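Local atomic coordinates of O-methyltransferase, putative (Bacillus cereus, PDB entry 3DUW), a protein that probably transfers a methyl group from S-adenosylmethionine to a hydroxyl oxygen of its substrate, and binds the product S-adenosylhomocysteine. Residues L25-Q30 and I103-L108; W152-S157 and A195-V200; R189-I194 and G215-V220. All coordinates share one frame; numbering follows the deposited sequence.

Contact 1 of 3, residues L25-Q30 and I103-L108; sequences LEEVLQ and IERANL
NH1 of Arg-105 is gripped twice, and one of the two grips leads across to Glu-27. It donates to a water 2.9 Å away that lies in the guanidinium plane, at its edge, and it also bonds to OD1 of Asn-102, one turn earlier on its own helix. The water passes the link on by donating to OE1 of Glu-27, again over 2.9 Å. Charge thus meets charge through a solvent molecule, since OE1 of Glu-27 stays 4.9 Å from NE of Arg-105; the attraction between them is probably softened accordingly. The two flat groups stand 75° apart, too steep for a carboxylate to pair side by side with the guanidinium. Where Glu-27 does touch, its OE1 rests against CD of Arg-105 at 3.7 Å. The glutamate chain runs out extended, whereas the arginine chain bends at its third torsion (chi3 -48°), swinging the guanidinium back toward helix 23-34. There CG2 of Val-28 lies near the guanidinium plane, 4.2 Å from NH1. A long, flexible arginine can reach from one helix to the other at this partly exposed border, and a compact valine suits the buried side of helix 23-34; the Val-28 side chain is about 7 Å from the bound S-adenosylhomocysteine. Just past Arg-105 the helix closes in a Schellman motif: Leu-108 N bonds to Ile-103 O at 3.0 Å and Asn-107 N to Glu-104 O at 2.8 Å. Asn-107 takes the positive phi (57°), which asparagine tolerates better than most residues. Helix 93-105 joins parallel strands 85-90 and 112-116, so the contact sets helix 23-34 against the right-handed beta-alpha-beta crossover typical of the Rossmann-like methyltransferase fold.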
ATOM      1  N   LEU A  25      -6.916 -15.610  14.964  1.00 11.55           N
ATOM      2  CA  LEU A  25      -6.890 -15.702  13.512  1.00 11.35           C
ATOM      3  C   LEU A  25      -6.498 -17.094  13.041  1.00 12.20           C
ATOM      4  O   LEU A  25      -6.926 -17.531  11.975  1.00 12.44           O
ATOM      5  CB  LEU A  25      -5.950 -14.648  12.923  1.00 12.20           C
ATOM      6  CG  LEU A  25      -6.552 -13.240  12.927  1.00 12.74           C
ATOM      7  CD1 LEU A  25      -5.557 -12.248  12.344  1.00 14.95           C
ATOM      8  CD2 LEU A  25      -7.845 -13.234  12.117  1.00 14.87           C
ATOM      9  N   GLU A  26      -5.689 -17.793  13.831  1.00 12.54           N
ATOM     10  CA  GLU A  26      -5.293 -19.150  13.481  1.00 13.63           C
ATOM     11  C   GLU A  26      -6.544 -20.024  13.494  1.00 13.17           C
ATOM     12  O   GLU A  26      -6.740 -20.853  12.608  1.00 13.45           O
ATOM     13  CB  GLU A  26      -4.273 -19.694  14.482  1.00 15.05           C
ATOM     14  CG  GLU A  26      -2.845 -19.228  14.246  1.00 18.63           C
ATOM     15  CD  GLU A  26      -1.876 -19.792  15.264  1.00 20.07           C
ATOM     16  OE1 GLU A  26      -1.952 -21.007  15.554  1.00 23.21           O
ATOM     17  OE2 GLU A  26      -1.034 -19.024  15.769  1.00 24.04           O
ATOM     18  N   GLU A  27      -7.387 -19.832  14.505  1.00 12.88           N
ATOM     19  CA  GLU A  27      -8.624 -20.601  14.614  1.00 12.49           C
ATOM     20  C   GLU A  27      -9.516 -20.310  13.418  1.00 11.46           C
ATOM     21  O   GLU A  27     -10.117 -21.217  12.845  1.00 10.69           O
ATOM     22  CB  GLU A  27      -9.396 -20.234  15.880  1.00 14.77           C
ATOM     23  CG  GLU A  27      -8.801 -20.710  17.181  1.00 18.28           C
ATOM     24  CD  GLU A  27      -9.681 -20.346  18.360  1.00 19.18           C
ATOM     25  OE1 GLU A  27      -9.999 -19.145  18.518  1.00 23.05           O
ATOM     26  OE2 GLU A  27     -10.058 -21.254  19.124  1.00 21.16           O
ATOM     27  N   VAL A  28      -9.611 -19.033  13.056  1.00 10.26           N
ATOM     28  CA  VAL A  28     -10.440 -18.625  11.928  1.00  9.88           C
ATOM     29  C   VAL A  28     -10.068 -19.400  10.666  1.00  9.37           C
ATOM     30  O   VAL A  28     -10.933 -19.966   9.999  1.00  8.97           O
ATOM     31  CB  VAL A  28     -10.305 -17.104  11.658  1.00  9.20           C
ATOM     32  CG1 VAL A  28     -10.998 -16.730  10.355  1.00 11.07           C
ATOM     33  CG2 VAL A  28     -10.911 -16.319  12.812  1.00 10.91           C
ATOM     34  N   LEU A  29      -8.779 -19.435  10.341  1.00  9.67           N
ATOM     35  CA  LEU A  29      -8.334 -20.145   9.150  1.00  8.90           C
ATOM     36  C   LEU A  29      -8.550 -21.659   9.267  1.00  8.51           C
ATOM     37  O   LEU A  29      -8.865 -22.323   8.280  1.00 10.17           O
ATOM     38  CB  LEU A  29      -6.861 -19.825   8.867  1.00 10.20           C
ATOM     39  CG  LEU A  29      -6.585 -18.363   8.488  1.00 10.16           C
ATOM     40  CD1 LEU A  29      -5.081 -18.124   8.421  1.00 11.00           C
ATOM     41  CD2 LEU A  29      -7.253 -18.038   7.157  1.00 11.16           C
ATOM     42  N   GLN A  30      -8.387 -22.202  10.471  1.00  9.17           N
ATOM     43  CA  GLN A  30      -8.596 -23.631  10.691  1.00 10.15           C
ATOM     44  C   GLN A  30     -10.064 -23.992  10.481  1.00  8.98           C
ATOM     45  O   GLN A  30     -10.379 -25.021   9.882  1.00 10.55           O
ATOM     46  CB  GLN A  30      -8.175 -24.030  12.104  1.00 10.72           C
ATOM     47  CG  GLN A  30      -6.673 -24.026  12.332  1.00 12.81           C
ATOM     48  CD  GLN A  30      -6.310 -24.191  13.795  1.00 14.60           C
ATOM     49  OE1 GLN A  30      -5.132 -24.272  14.150  1.00 19.05           O
ATOM     50  NE2 GLN A  30      -7.319 -24.236  14.653  1.00 13.29           N
ATOM     51  N   ILE A 103     -16.212 -13.956  13.201  1.00 10.99           N
ATOM     52  CA  ILE A 103     -16.230 -12.572  13.649  1.00 11.21           C
ATOM     53  C   ILE A 103     -16.648 -12.507  15.117  1.00 10.87           C
ATOM     54  O   ILE A 103     -16.119 -11.708  15.891  1.00 12.72           O
ATOM     55  CB  ILE A 103     -17.185 -11.737  12.769  1.00 10.24           C
ATOM     56  CG1 ILE A 103     -16.583 -11.602  11.366  1.00 12.20           C
ATOM     57  CG2 ILE A 103     -17.418 -10.365  13.387  1.00 12.32           C
ATOM     58  CD1 ILE A 103     -17.506 -10.973  10.349  1.00 13.34           C
ATOM     59  N   GLU A 104     -17.586 -13.368  15.502  1.00 11.49           N
ATOM     60  CA  GLU A 104     -18.055 -13.413  16.883  1.00 13.65           C
ATOM     61  C   GLU A 104     -16.955 -13.929  17.804  1.00 13.43           C
ATOM     62  O   GLU A 104     -16.756 -13.403  18.902  1.00 15.14           O
ATOM     63  CB  GLU A 104     -19.287 -14.316  16.996  1.00 14.97           C
ATOM     64  CG  GLU A 104     -19.783 -14.522  18.421  1.00 18.99           C
ATOM     65  CD  GLU A 104     -20.193 -13.227  19.090  1.00 20.03           C
ATOM     66  OE1 GLU A 104     -21.118 -12.561  18.578  1.00 25.75           O
ATOM     67  OE2 GLU A 104     -19.593 -12.877  20.128  1.00 24.25           O
ATOM     68  N   ARG A 105     -16.232 -14.952  17.356  1.00 13.53           N
ATOM     69  CA  ARG A 105     -15.158 -15.519  18.161  1.00 14.28           C
ATOM     70  C   ARG A 105     -14.048 -14.489  18.354  1.00 13.71           C
ATOM     71  O   ARG A 105     -13.305 -14.540  19.334  1.00 16.52           O
ATOM     72  CB  ARG A 105     -14.599 -16.787  17.503  1.00 14.34           C
ATOM     73  CG  ARG A 105     -14.076 -17.814  18.512  1.00 13.98           C
ATOM     74  CD  ARG A 105     -13.623 -19.121  17.865  1.00 12.61           C
ATOM     75  NE  ARG A 105     -14.596 -19.644  16.911  1.00  9.68           N
ATOM     76  CZ  ARG A 105     -14.515 -19.459  15.597  1.00 10.03           C
ATOM     77  NH1 ARG A 105     -13.502 -18.774  15.085  1.00 10.61           N
ATOM     78  NH2 ARG A 105     -15.450 -19.938  14.796  1.00  9.25           N
ATOM     79  N   ALA A 106     -13.945 -13.553  17.414  1.00 14.36           N
ATOM     80  CA  ALA A 106     -12.939 -12.500  17.478  1.00 13.42           C
ATOM     81  C   ALA A 106     -13.483 -11.297  18.257  1.00 13.86           C
ATOM     82  O   ALA A 106     -12.821 -10.267  18.369  1.00 14.37           O
ATOM     83  CB  ALA A 106     -12.533 -12.077  16.068  1.00 14.13           C
ATOM     84  N   ASN A 107     -14.692 -11.445  18.794  1.00 14.59           N
ATOM     85  CA  ASN A 107     -15.348 -10.394  19.572  1.00 15.55           C
ATOM     86  C   ASN A 107     -15.498  -9.087  18.799  1.00 15.47           C
ATOM     87  O   ASN A 107     -15.201  -8.013  19.320  1.00 16.56           O
ATOM     88  CB  ASN A 107     -14.578 -10.134  20.871  1.00 18.20           C
ATOM     89  CG  ASN A 107     -14.575 -11.334  21.796  1.00 19.74           C
ATOM     90  OD1 ASN A 107     -15.630 -11.873  22.137  1.00 22.23           O
ATOM     91  ND2 ASN A 107     -13.388 -11.758  22.210  1.00 20.64           N
ATOM     92  N   LEU A 108     -15.979  -9.183  17.563  1.00 14.09           N
ATOM     93  CA  LEU A 108     -16.156  -8.008  16.717  1.00 15.31           C
ATOM     94  C   LEU A 108     -17.560  -7.893  16.135  1.00 16.10           C
ATOM     95  O   LEU A 108     -17.817  -7.027  15.299  1.00 15.47           O
ATOM     96  CB  LEU A 108     -15.131  -8.032  15.580  1.00 15.87           C
ATOM     97  CG  LEU A 108     -13.674  -7.829  16.005  1.00 15.90           C
ATOM     98  CD1 LEU A 108     -12.750  -8.260  14.880  1.00 16.50           C
ATOM     99  CD2 LEU A 108     -13.436  -6.371  16.378  1.00 17.62           C
TER
HETATM  100  O   HOH W   1     -11.243 -17.613  16.431  1.00 17.94           O

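Contact 2 of 3, residues W152-S157 and A195-V200; sequences WALKLS and AAEPRV
A chi1 of 53° sets CG of Arg-199 between its backbone N and carbonyl carbon, and a bend at chi3 (-57°) then lays the rest of the chain over Leu-154. The leucine comes from the opposite direction with a chi1 of -128°, well away from any staggered position. Its CD2 sits over one face of the guanidinium, toward the rim, and the modelled 3.0 Å from Leu-154 CD2 to Arg-199 NE is too short for a relaxed contact. The overlap is clear, but the exact placing of these atoms is doubtful. CD1 of Leu-154 turns to the carboxylate carbon of Glu-197, while its CG meets CG2 of Val-200 at 4.0 Å, where the two side chains slide past each other. Leucine suits this buried spot, its methyls packing on the methylenes and guanidinium face of Arg-199, the Glu-197 carboxylate and a Val-200 methyl. Val-200 begins the strand that carries the packing inward, against Phe-150 and Ala-219. The residues opposite come from a type I beta turn closed by Val-200 N to Glu-197 O at 3.1 Å; Pro-198, with its fixed phi, fits the turn's second position. At the end of helix 146-155, Ser-157 OG donates 2.6 Å to Leu-154 O, which also accepts from Ser-157 N on the same face. A water bonds to Ser-157 OG and, weakly, to NH2 of Arg-199. Without a direct hydrogen bond across, this helix end is joined to the turn after helix 182-196 and to the first residue of strand 200-209 mainly by dispersion and by exclusion of water from Leu-154.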
ATOM      1  N   TRP A 152     -20.883   1.046  -7.882  1.00 11.19           N
ATOM      2  CA  TRP A 152     -21.601   1.122  -6.615  1.00 11.49           C
ATOM      3  C   TRP A 152     -20.716   1.759  -5.550  1.00 11.41           C
ATOM      4  O   TRP A 152     -21.187   2.534  -4.716  1.00 12.49           O
ATOM      5  CB  TRP A 152     -22.041  -0.269  -6.151  1.00 12.09           C
ATOM      6  CG  TRP A 152     -23.404  -0.641  -6.628  1.00 13.55           C
ATOM      7  CD1 TRP A 152     -23.723  -1.624  -7.514  1.00 13.71           C
ATOM      8  CD2 TRP A 152     -24.639  -0.022  -6.251  1.00 13.87           C
ATOM      9  NE1 TRP A 152     -25.084  -1.661  -7.714  1.00 14.02           N
ATOM     10  CE2 TRP A 152     -25.669  -0.687  -6.952  1.00 13.36           C
ATOM     11  CE3 TRP A 152     -24.975   1.030  -5.390  1.00 15.84           C
ATOM     12  CZ2 TRP A 152     -27.017  -0.333  -6.818  1.00 14.74           C
ATOM     13  CZ3 TRP A 152     -26.317   1.381  -5.257  1.00 16.93           C
ATOM     14  CH2 TRP A 152     -27.320   0.700  -5.968  1.00 17.09           C
ATOM     15  N   ALA A 153     -19.429   1.430  -5.576  1.00 11.61           N
ATOM     16  CA  ALA A 153     -18.492   1.988  -4.608  1.00 12.16           C
ATOM     17  C   ALA A 153     -18.477   3.507  -4.731  1.00 11.93           C
ATOM     18  O   ALA A 153     -18.541   4.223  -3.734  1.00 12.40           O
ATOM     19  CB  ALA A 153     -17.093   1.430  -4.845  1.00 11.54           C
ATOM     20  N   LEU A 154     -18.396   3.993  -5.964  1.00 13.37           N
ATOM     21  CA  LEU A 154     -18.376   5.426  -6.223  1.00 15.26           C
ATOM     22  C   LEU A 154     -19.673   6.058  -5.728  1.00 13.95           C
ATOM     23  O   LEU A 154     -19.669   7.119  -5.103  1.00 15.15           O
ATOM     24  CB  LEU A 154     -18.235   5.684  -7.723  1.00 15.90           C
ATOM     25  CG  LEU A 154     -17.124   6.619  -8.202  1.00 19.72           C
ATOM     26  CD1 LEU A 154     -17.410   7.020  -9.642  1.00 18.50           C
ATOM     27  CD2 LEU A 154     -17.044   7.848  -7.315  1.00 17.67           C
ATOM     28  N   LYS A 155     -20.780   5.383  -6.014  1.00 14.37           N
ATOM     29  CA  LYS A 155     -22.106   5.847  -5.631  1.00 15.16           C
ATOM     30  C   LYS A 155     -22.276   5.956  -4.116  1.00 15.56           C
ATOM     31  O   LYS A 155     -22.922   6.880  -3.620  1.00 16.96           O
ATOM     32  CB  LYS A 155     -23.155   4.895  -6.211  1.00 16.42           C
ATOM     33  CG  LYS A 155     -24.590   5.401  -6.167  1.00 17.63           C
ATOM     34  CD  LYS A 155     -25.513   4.437  -6.907  1.00 18.35           C
ATOM     35  CE  LYS A 155     -26.914   5.004  -7.065  1.00 20.38           C
ATOM     36  NZ  LYS A 155     -27.799   4.096  -7.848  1.00 22.77           N
ATOM     37  N   LEU A 156     -21.680   5.020  -3.383  1.00 14.46           N
ATOM     38  CA  LEU A 156     -21.789   4.996  -1.928  1.00 13.87           C
ATOM     39  C   LEU A 156     -20.591   5.604  -1.208  1.00 13.77           C
ATOM     40  O   LEU A 156     -20.439   5.438   0.002  1.00 14.41           O
ATOM     41  CB  LEU A 156     -21.993   3.554  -1.458  1.00 14.61           C
ATOM     42  CG  LEU A 156     -23.194   2.843  -2.086  1.00 14.87           C
ATOM     43  CD1 LEU A 156     -23.232   1.389  -1.642  1.00 14.88           C
ATOM     44  CD2 LEU A 156     -24.477   3.563  -1.695  1.00 16.29           C
ATOM     45  N   SER A 157     -19.756   6.324  -1.947  1.00 13.19           N
ATOM     46  CA  SER A 157     -18.563   6.939  -1.374  1.00 14.21           C
ATOM     47  C   SER A 157     -18.746   8.404  -0.992  1.00 15.04           C
ATOM     48  O   SER A 157     -19.837   8.966  -1.104  1.00 15.53           O
ATOM     49  CB  SER A 157     -17.410   6.841  -2.375  1.00 12.92           C
ATOM     50  OG  SER A 157     -17.643   7.680  -3.496  1.00 14.92           O
ATOM     51  N   ALA A 195     -10.216   4.599 -15.223  1.00 10.66           N
ATOM     52  CA  ALA A 195      -9.617   5.589 -16.111  1.00 14.13           C
ATOM     53  C   ALA A 195     -10.672   6.536 -16.678  1.00 15.23           C
ATOM     54  O   ALA A 195     -10.389   7.707 -16.938  1.00 18.33           O
ATOM     55  CB  ALA A 195      -8.883   4.887 -17.248  1.00 14.52           C
ATOM     56  N   ALA A 196     -11.887   6.030 -16.863  1.00 15.50           N
ATOM     57  CA  ALA A 196     -12.980   6.830 -17.410  1.00 16.21           C
ATOM     58  C   ALA A 196     -13.699   7.694 -16.372  1.00 17.17           C
ATOM     59  O   ALA A 196     -14.489   8.567 -16.734  1.00 18.53           O
ATOM     60  CB  ALA A 196     -13.983   5.922 -18.112  1.00 17.54           C
ATOM     61  N   GLU A 197     -13.434   7.452 -15.090  1.00 14.47           N
ATOM     62  CA  GLU A 197     -14.064   8.222 -14.016  1.00 13.59           C
ATOM     63  C   GLU A 197     -13.110   9.301 -13.497  1.00 13.77           C
ATOM     64  O   GLU A 197     -12.163   9.013 -12.768  1.00 12.69           O
ATOM     65  CB  GLU A 197     -14.480   7.291 -12.869  1.00 12.52           C
ATOM     66  CG  GLU A 197     -15.631   6.343 -13.213  1.00 16.84           C
ATOM     67  CD  GLU A 197     -17.010   6.979 -13.065  1.00 18.71           C
ATOM     68  OE1 GLU A 197     -17.109   8.224 -13.049  1.00 17.69           O
ATOM     69  OE2 GLU A 197     -18.003   6.224 -12.979  1.00 20.37           O
ATOM     70  N   PRO A 198     -13.353  10.568 -13.869  1.00 14.31           N
ATOM     71  CA  PRO A 198     -12.498  11.677 -13.431  1.00 14.40           C
ATOM     72  C   PRO A 198     -12.436  11.858 -11.916  1.00 13.72           C
ATOM     73  O   PRO A 198     -11.485  12.433 -11.394  1.00 14.47           O
ATOM     74  CB  PRO A 198     -13.123  12.887 -14.124  1.00 15.20           C
ATOM     75  CG  PRO A 198     -13.733  12.299 -15.350  1.00 18.31           C
ATOM     76  CD  PRO A 198     -14.372  11.044 -14.819  1.00 14.82           C
ATOM     77  N   ARG A 199     -13.449  11.369 -11.213  1.00 13.06           N
ATOM     78  CA  ARG A 199     -13.492  11.512  -9.765  1.00 13.67           C
ATOM     79  C   ARG A 199     -12.642  10.489  -9.015  1.00 13.07           C
ATOM     80  O   ARG A 199     -12.600  10.503  -7.788  1.00 12.98           O
ATOM     81  CB  ARG A 199     -14.942  11.434  -9.287  1.00 15.56           C
ATOM     82  CG  ARG A 199     -15.676  10.208  -9.786  1.00 20.32           C
ATOM     83  CD  ARG A 199     -17.182  10.347  -9.630  1.00 20.94           C
ATOM     84  NE  ARG A 199     -17.578  10.615  -8.251  1.00 23.20           N
ATOM     85  CZ  ARG A 199     -18.816  10.471  -7.791  1.00 21.38           C
ATOM     86  NH1 ARG A 199     -19.782  10.059  -8.602  1.00 22.92           N
ATOM     87  NH2 ARG A 199     -19.088  10.734  -6.521  1.00 22.96           N
ATOM     88  N   VAL A 200     -11.955   9.615  -9.746  1.00 11.37           N
ATOM     89  CA  VAL A 200     -11.129   8.592  -9.106  1.00 12.70           C
ATOM     90  C   VAL A 200      -9.714   8.521  -9.676  1.00 13.66           C
ATOM     91  O   VAL A 200      -9.528   8.441 -10.891  1.00 15.29           O
ATOM     92  CB  VAL A 200     -11.779   7.191  -9.240  1.00 13.34           C
ATOM     93  CG1 VAL A 200     -10.917   6.139  -8.556  1.00 13.94           C
ATOM     94  CG2 VAL A 200     -13.171   7.203  -8.636  1.00 13.71           C
TER
HETATM   95  O   HOH W   2     -18.020  10.834  -3.385  1.00 19.93           O

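Contact 3 of 3, residues R189-I194 and G215-V220; sequences RFYELI and GFIMAV
Ile-217 sends its CB from the strand toward helix 182-196, and its two branches part there. CG2 goes to Ile-194, whose CD1 it meets at 4.0 Å as the two isoleucines reach toward each other tip to tip. CG1, set anti to the carbonyl carbon (chi1 -85°), passes 4.0 Å from CE1 of Tyr-191. Beyond it, CD1 lies over the centre of the Tyr-191 ring, 3.7 Å from the centroid and 12° off the normal, a CH-pi contact. The same methyl touches CE2 of Phe-190 at 3.6 Å and CD1 of Ile-194 at 3.9 Å. A beta-branched isoleucine suits an extended strand, and its long CG1-CD1 arm reaches in among the three helix side chains. This is the helix-on-sheet packing of a class I methyltransferase fold, where strand 214-221 runs antiparallel to its neighbours in the order 3-2-1-4-5-7-6. Helix and strand segments run nearly alongside, 21° apart in direction. Within the helix, CD1 of Ile-194 covers the centre of the Phe-190 ring, one turn back. The buried OH of Tyr-191 is satisfied by Val-168 O, consistent with a tyrosine in an otherwise apolar layer, while Tyr-13 of the second subunit meets the ring edge-to-face. On the helix flank turned from the sheet, Arg-189 grips Glu-192 side-on, NE to OE1 at 3.0 Å and NH2 to OE2 at 2.9 Å.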
ATOM      1  N   ARG A 189     -12.029  -4.522 -17.355  1.00  8.90           N
ATOM      2  CA  ARG A 189     -13.143  -3.572 -17.443  1.00  8.96           C
ATOM      3  C   ARG A 189     -13.035  -2.581 -16.277  1.00  8.87           C
ATOM      4  O   ARG A 189     -13.350  -1.396 -16.413  1.00  8.73           O
ATOM      5  CB  ARG A 189     -14.486  -4.309 -17.342  1.00 10.85           C
ATOM      6  CG  ARG A 189     -14.801  -5.298 -18.461  1.00 13.06           C
ATOM      7  CD  ARG A 189     -14.960  -4.601 -19.800  1.00 12.83           C
ATOM      8  NE  ARG A 189     -13.672  -4.382 -20.446  1.00 12.69           N
ATOM      9  CZ  ARG A 189     -12.916  -5.358 -20.936  1.00 12.24           C
ATOM     10  NH1 ARG A 189     -13.324  -6.619 -20.857  1.00 12.77           N
ATOM     11  NH2 ARG A 189     -11.750  -5.077 -21.501  1.00 13.26           N
ATOM     12  N   PHE A 190     -12.600  -3.094 -15.130  1.00  7.96           N
ATOM     13  CA  PHE A 190     -12.423  -2.320 -13.903  1.00  8.15           C
ATOM     14  C   PHE A 190     -11.353  -1.234 -14.095  1.00  7.43           C
ATOM     15  O   PHE A 190     -11.592  -0.066 -13.792  1.00  8.21           O
ATOM     16  CB  PHE A 190     -12.050  -3.307 -12.786  1.00  8.18           C
ATOM     17  CG  PHE A 190     -11.854  -2.693 -11.426  1.00  8.62           C
ATOM     18  CD1 PHE A 190     -12.787  -1.824 -10.874  1.00 13.38           C
ATOM     19  CD2 PHE A 190     -10.760  -3.073 -10.651  1.00 10.39           C
ATOM     20  CE1 PHE A 190     -12.632  -1.346  -9.563  1.00 14.74           C
ATOM     21  CE2 PHE A 190     -10.599  -2.606  -9.348  1.00  7.90           C
ATOM     22  CZ  PHE A 190     -11.532  -1.744  -8.801  1.00 12.12           C
ATOM     23  N   TYR A 191     -10.184  -1.614 -14.607  1.00  8.19           N
ATOM     24  CA  TYR A 191      -9.109  -0.646 -14.856  1.00  7.50           C
ATOM     25  C   TYR A 191      -9.624   0.447 -15.798  1.00  7.04           C
ATOM     26  O   TYR A 191      -9.435   1.641 -15.557  1.00  8.41           O
ATOM     27  CB  TYR A 191      -7.905  -1.327 -15.519  1.00  7.19           C
ATOM     28  CG  TYR A 191      -6.946  -2.047 -14.592  1.00  6.61           C
ATOM     29  CD1 TYR A 191      -5.857  -1.384 -14.028  1.00  6.97           C
ATOM     30  CD2 TYR A 191      -7.091  -3.409 -14.335  1.00  6.42           C
ATOM     31  CE1 TYR A 191      -4.929  -2.066 -13.238  1.00  7.42           C
ATOM     32  CE2 TYR A 191      -6.175  -4.099 -13.547  1.00  7.12           C
ATOM     33  CZ  TYR A 191      -5.092  -3.420 -13.004  1.00  7.27           C
ATOM     34  OH  TYR A 191      -4.160  -4.098 -12.244  1.00  8.02           O
ATOM     35  N   GLU A 192     -10.278   0.025 -16.875  1.00  8.14           N
ATOM     36  CA  GLU A 192     -10.811   0.952 -17.866  1.00  9.36           C
ATOM     37  C   GLU A 192     -11.831   1.928 -17.286  1.00  9.03           C
ATOM     38  O   GLU A 192     -11.806   3.114 -17.604  1.00 10.21           O
ATOM     39  CB  GLU A 192     -11.436   0.166 -19.020  1.00 10.59           C
ATOM     40  CG  GLU A 192     -10.419  -0.582 -19.871  1.00 11.73           C
ATOM     41  CD  GLU A 192     -11.045  -1.701 -20.687  1.00 14.63           C
ATOM     42  OE1 GLU A 192     -12.287  -1.740 -20.800  1.00 17.47           O
ATOM     43  OE2 GLU A 192     -10.295  -2.544 -21.218  1.00 14.55           O
ATOM     44  N   LEU A 193     -12.728   1.434 -16.441  1.00  8.96           N
ATOM     45  CA  LEU A 193     -13.734   2.301 -15.843  1.00  9.53           C
ATOM     46  C   LEU A 193     -13.114   3.327 -14.909  1.00 10.58           C
ATOM     47  O   LEU A 193     -13.554   4.477 -14.854  1.00 10.61           O
ATOM     48  CB  LEU A 193     -14.771   1.469 -15.100  1.00 10.59           C
ATOM     49  CG  LEU A 193     -15.839   0.901 -16.031  1.00 12.47           C
ATOM     50  CD1 LEU A 193     -16.683  -0.111 -15.284  1.00 13.50           C
ATOM     51  CD2 LEU A 193     -16.702   2.042 -16.564  1.00 13.25           C
ATOM     52  N   ILE A 194     -12.099   2.908 -14.164  1.00 10.02           N
ATOM     53  CA  ILE A 194     -11.411   3.816 -13.262  1.00 10.29           C
ATOM     54  C   ILE A 194     -10.818   4.952 -14.091  1.00 11.79           C
ATOM     55  O   ILE A 194     -10.917   6.121 -13.722  1.00 11.62           O
ATOM     56  CB  ILE A 194     -10.284   3.087 -12.499  1.00 11.03           C
ATOM     57  CG1 ILE A 194     -10.893   2.082 -11.520  1.00 11.62           C
ATOM     58  CG2 ILE A 194      -9.405   4.098 -11.775  1.00 12.77           C
ATOM     59  CD1 ILE A 194      -9.872   1.158 -10.874  1.00 13.51           C
ATOM     60  N   GLY A 215      -1.839  -8.926  -7.361  1.00  7.04           N
ATOM     61  CA  GLY A 215      -1.681  -7.500  -7.153  1.00  7.31           C
ATOM     62  C   GLY A 215      -2.979  -6.826  -6.761  1.00  6.31           C
ATOM     63  O   GLY A 215      -4.040  -7.446  -6.763  1.00  6.97           O
ATOM     64  N   PHE A 216      -2.893  -5.542  -6.439  1.00  6.42           N
ATOM     65  CA  PHE A 216      -4.067  -4.792  -6.030  1.00  6.57           C
ATOM     66  C   PHE A 216      -4.085  -3.366  -6.546  1.00  6.71           C
ATOM     67  O   PHE A 216      -3.045  -2.778  -6.865  1.00  5.88           O
ATOM     68  CB  PHE A 216      -4.175  -4.751  -4.499  1.00  6.98           C
ATOM     69  CG  PHE A 216      -3.105  -3.922  -3.835  1.00  6.78           C
ATOM     70  CD1 PHE A 216      -1.815  -4.423  -3.665  1.00  7.32           C
ATOM     71  CD2 PHE A 216      -3.386  -2.633  -3.388  1.00  6.73           C
ATOM     72  CE1 PHE A 216      -0.819  -3.650  -3.061  1.00  7.41           C
ATOM     73  CE2 PHE A 216      -2.400  -1.854  -2.783  1.00  8.59           C
ATOM     74  CZ  PHE A 216      -1.114  -2.365  -2.619  1.00  8.37           C
ATOM     75  N   ILE A 217      -5.295  -2.829  -6.635  1.00  6.50           N
ATOM     76  CA  ILE A 217      -5.511  -1.457  -7.045  1.00  6.79           C
ATOM     77  C   ILE A 217      -5.857  -0.663  -5.786  1.00  6.73           C
ATOM     78  O   ILE A 217      -6.563  -1.153  -4.900  1.00  6.66           O
ATOM     79  CB  ILE A 217      -6.693  -1.345  -8.044  1.00  6.80           C
ATOM     80  CG1 ILE A 217      -6.197  -1.606  -9.469  1.00  7.36           C
ATOM     81  CG2 ILE A 217      -7.359   0.028  -7.932  1.00  7.91           C
ATOM     82  CD1 ILE A 217      -7.311  -1.823 -10.481  1.00  8.58           C
HETATM   83  N   MSE A 218      -5.311   0.541  -5.691  1.00  6.98           N
HETATM   84  CA  MSE A 218      -5.620   1.436  -4.585  1.00  6.92           C
HETATM   85  C   MSE A 218      -6.061   2.718  -5.267  1.00  7.69           C
HETATM   86  O   MSE A 218      -5.309   3.312  -6.045  1.00  7.69           O
HETATM   87  CB  MSE A 218      -4.409   1.696  -3.683  1.00  7.59           C
HETATM   88  CG  MSE A 218      -4.740   2.625  -2.514  1.00  7.76           C
HETATM   89 SE   MSE A 218      -3.372   2.720  -1.152  1.00  9.79          SE
HETATM   90  CE  MSE A 218      -2.265   4.081  -1.960  1.00 10.64           C
ATOM     91  N   ALA A 219      -7.296   3.121  -4.994  1.00  8.12           N
ATOM     92  CA  ALA A 219      -7.871   4.312  -5.592  1.00  8.39           C
ATOM     93  C   ALA A 219      -8.423   5.245  -4.534  1.00  8.58           C
ATOM     94  O   ALA A 219      -8.814   4.816  -3.447  1.00  9.28           O
ATOM     95  CB  ALA A 219      -8.982   3.915  -6.555  1.00  9.00           C
ATOM     96  N   VAL A 220      -8.449   6.531  -4.861  1.00  9.39           N
ATOM     97  CA  VAL A 220      -8.977   7.532  -3.953  1.00  9.77           C
ATOM     98  C   VAL A 220      -9.999   8.371  -4.704  1.00  9.97           C
ATOM     99  O   VAL A 220      -9.753   8.807  -5.832  1.00 10.17           O
ATOM    100  CB  VAL A 220      -7.863   8.455  -3.409  1.00 10.94           C
ATOM    101  CG1 VAL A 220      -8.466   9.526  -2.511  1.00 14.10           C
ATOM    102  CG2 VAL A 220      -6.844   7.639  -2.633  1.00 12.01           C
TER

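Contacts 2 and 3 are neighbours, with centres about 10 Å apart. Both draw on the segment of chain around helix 182-196, and they touch where CG1 of Val-200 packs on CB of Ala-219 at 3.6 Å. Contact 3 is the core one, apolar and aromatic across the interface between helix and sheet, and also reached by the second subunit. Contact 2, in the turn just after the helix, is only partly buried and mixes a leucine with charged chains. Contact 1 lies on the opposite side of the chain's centre, about 33 Å from contact 2 between centres. It joins two helices near the surface, where water carries the polar link, and its total buried area is the smallest of the three.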